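Local coordinates for protein purine nucleoside phosphorylase (Schistosoma mansoni, PDB 6AXA) that probably catalyses the reversible phosphorolysis of purine nucleosides such as inosine and guanosine, yielding the free base and ribose 1-phosphate, at residues E191-F196 with G215-G220. Residues are numbered along the deposited sequence; the frame is centred on the assembly and turned at random.
Sequences EGVYAF and GCDVVG. With D4Y ((3S)-5-fluoro-3-hydroxy-1,3-dihydro-2H-indol-2-one), chain J.
The packing is tight at G220, which lies against the ring of Y194: the G220 backbone N sits over one ring face, and the phenol oxygen OH comes within 3.1 Å of G220 CA. With CG anti to the backbone N (chi1 -179°), the Y194 ring extends forward and over the neighbouring strand to G220, and its OH goes on to hydrogen-bond S222 N. On the same side of the sheet as Y194, V218 CG2 approaches the ring obliquely, 3.7 Å from Y194 CD1. Strands 191-196 and 218-220 run parallel, joined by A195 N to V218 O (2.9 Å) and G220 N to A195 O (3.0 Å). The pairing stays firm at V193, whose O accepts from both D217 N and V218 N, while V193 N gives a nearly straight bond (166°) to the anti lone pair of D217 OD2; the other carboxylate oxygen, OD1, is held by N123. Helix 205-213 connects the strands as a beta-alpha-beta unit in the central sheet of the phosphorylase fold. At the C-terminal end of strand 218-220, V219 and G220 border the bound fluoro-hydroxyindolinone, with G220 CA 3.3 Å from its atom C; N197 and E203 hydrogen-bond this ligand. On the opposite face of the sheet from Y194, A195 CB touches C216 SG at 3.6 Å. The contact loosens at partly exposed G215, which closes helix 205-213 in a Schellman motif and meets V193 only at 4.0 Å, G215 O to V193 CB.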
loop_
_atom_site.group_PDB
_atom_site.type_symbol
_atom_site.label_atom_id
_atom_site.label_comp_id
_atom_site.label_asym_id
_atom_site.label_seq_id
_atom_site.Cartn_x
_atom_site.Cartn_y
_atom_site.Cartn_z
ATOM N N GLU A 191 10.508 24.438 7.501
ATOM C CA GLU A 191 10.088 23.817 6.247
ATOM C C GLU A 191 10.374 22.331 6.336
ATOM O O GLU A 191 11.220 21.900 7.126
ATOM C CB GLU A 191 10.790 24.448 5.025
ATOM C CG GLU A 191 12.304 24.198 4.949
ATOM C CD GLU A 191 12.951 24.826 3.706
ATOM O OE1 GLU A 191 12.341 25.728 3.077
ATOM O OE2 GLU A 191 14.069 24.400 3.358
ATOM N N GLY A 192 9.655 21.525 5.562
ATOM C CA GLY A 192 9.895 20.096 5.672
ATOM C C GLY A 192 9.075 19.221 4.736
ATOM O O GLY A 192 8.196 19.685 3.995
ATOM N N VAL A 193 9.433 17.936 4.767
ATOM C CA VAL A 193 8.834 16.868 3.938
ATOM C C VAL A 193 7.722 16.159 4.719
ATOM O O VAL A 193 7.939 15.687 5.845
ATOM C CB VAL A 193 9.919 15.855 3.505
ATOM C CG1 VAL A 193 9.308 14.645 2.741
ATOM C CG2 VAL A 193 11.011 16.548 2.655
ATOM N N TYR A 194 6.541 16.039 4.103
ATOM C CA TYR A 194 5.351 15.434 4.711
ATOM C C TYR A 194 5.188 13.988 4.269
ATOM O O TYR A 194 5.093 13.708 3.060
ATOM C CB TYR A 194 4.123 16.228 4.291
ATOM C CG TYR A 194 2.748 15.799 4.831
ATOM C CD1 TYR A 194 2.145 16.494 5.894
ATOM C CD2 TYR A 194 2.018 14.803 4.231
ATOM C CE1 TYR A 194 0.857 16.151 6.367
ATOM C CE2 TYR A 194 0.717 14.446 4.689
ATOM C CZ TYR A 194 0.140 15.122 5.743
ATOM O OH TYR A 194 -1.132 14.820 6.213
ATOM N N ALA A 195 5.127 13.076 5.240
ATOM C CA ALA A 195 4.809 11.658 4.975
ATOM C C ALA A 195 3.311 11.429 5.098
ATOM O O ALA A 195 2.725 11.736 6.134
ATOM C CB ALA A 195 5.511 10.739 5.973
ATOM N N PHE A 196 2.705 10.817 4.075
ATOM C CA PHE A 196 1.272 10.490 4.081
ATOM C C PHE A 196 1.119 9.095 4.677
ATOM O O PHE A 196 1.491 8.106 4.043
ATOM C CB PHE A 196 0.723 10.594 2.651
ATOM C CG PHE A 196 -0.764 10.290 2.487
ATOM C CD1 PHE A 196 -1.633 10.327 3.558
ATOM C CD2 PHE A 196 -1.285 9.934 1.209
ATOM C CE1 PHE A 196 -3.013 10.060 3.386
ATOM C CE2 PHE A 196 -2.629 9.641 1.045
ATOM C CZ PHE A 196 -3.507 9.685 2.125
ATOM N N GLY A 215 13.968 10.136 5.984
ATOM C CA GLY A 215 14.028 11.545 5.655
ATOM C C GLY A 215 12.714 12.293 5.739
ATOM O O GLY A 215 12.608 13.402 5.181
ATOM N N CYS A 216 11.730 11.755 6.456
ATOM C CA CYS A 216 10.466 12.444 6.662
ATOM C C CYS A 216 10.617 13.416 7.817
ATOM O O CYS A 216 11.251 13.100 8.829
ATOM C CB CYS A 216 9.334 11.452 6.974
ATOM S SG CYS A 216 9.105 10.168 5.717
ATOM N N ASP A 217 10.023 14.601 7.681
ATOM C CA ASP A 217 10.047 15.577 8.761
ATOM C C ASP A 217 8.766 15.599 9.595
ATOM O O ASP A 217 8.841 15.869 10.797
ATOM C CB ASP A 217 10.313 16.985 8.212
ATOM C CG ASP A 217 11.683 17.077 7.489
ATOM O OD1 ASP A 217 12.692 16.698 8.122
ATOM O OD2 ASP A 217 11.750 17.480 6.304
ATOM N N VAL A 218 7.604 15.318 8.991
ATOM C CA VAL A 218 6.297 15.321 9.664
ATOM C C VAL A 218 5.473 14.190 9.052
ATOM O O VAL A 218 5.783 13.695 7.969
ATOM C CB VAL A 218 5.551 16.682 9.524
ATOM C CG1 VAL A 218 6.448 17.845 9.945
ATOM C CG2 VAL A 218 5.089 16.929 8.096
ATOM N N VAL A 219 4.405 13.774 9.760
ATOM C CA VAL A 219 3.528 12.691 9.294
ATOM C C VAL A 219 2.060 13.051 9.541
ATOM O O VAL A 219 1.699 13.554 10.616
ATOM C CB VAL A 219 3.895 11.334 9.953
ATOM C CG1 VAL A 219 3.917 11.432 11.470
ATOM C CG2 VAL A 219 2.963 10.205 9.458
ATOM N N GLY A 220 1.212 12.850 8.516
ATOM C CA GLY A 220 -0.229 13.057 8.636
ATOM C C GLY A 220 -1.058 12.179 7.707
ATOM O O GLY A 220 -0.516 11.474 6.854
HETATM C C7 D4Y J . -1.173 13.127 13.115
HETATM C C4 D4Y J . -0.289 13.901 15.595
HETATM C C5 D4Y J . -1.171 14.688 14.898
HETATM C C6 D4Y J . -1.617 14.327 13.645
HETATM C C3 D4Y J . 0.188 12.713 15.049
HETATM C C2 D4Y J . -0.269 12.353 13.802
HETATM C C1 D4Y J . -0.620 11.208 11.901
HETATM F F D4Y J . -1.612 15.839 15.441
HETATM C C D4Y J . -1.315 12.561 11.741
HETATM O O D4Y J . -2.611 12.581 11.181
HETATM N N D4Y J . 0.057 11.263 13.063
HETATM O O1 D4Y J . -0.548 10.312 11.044
#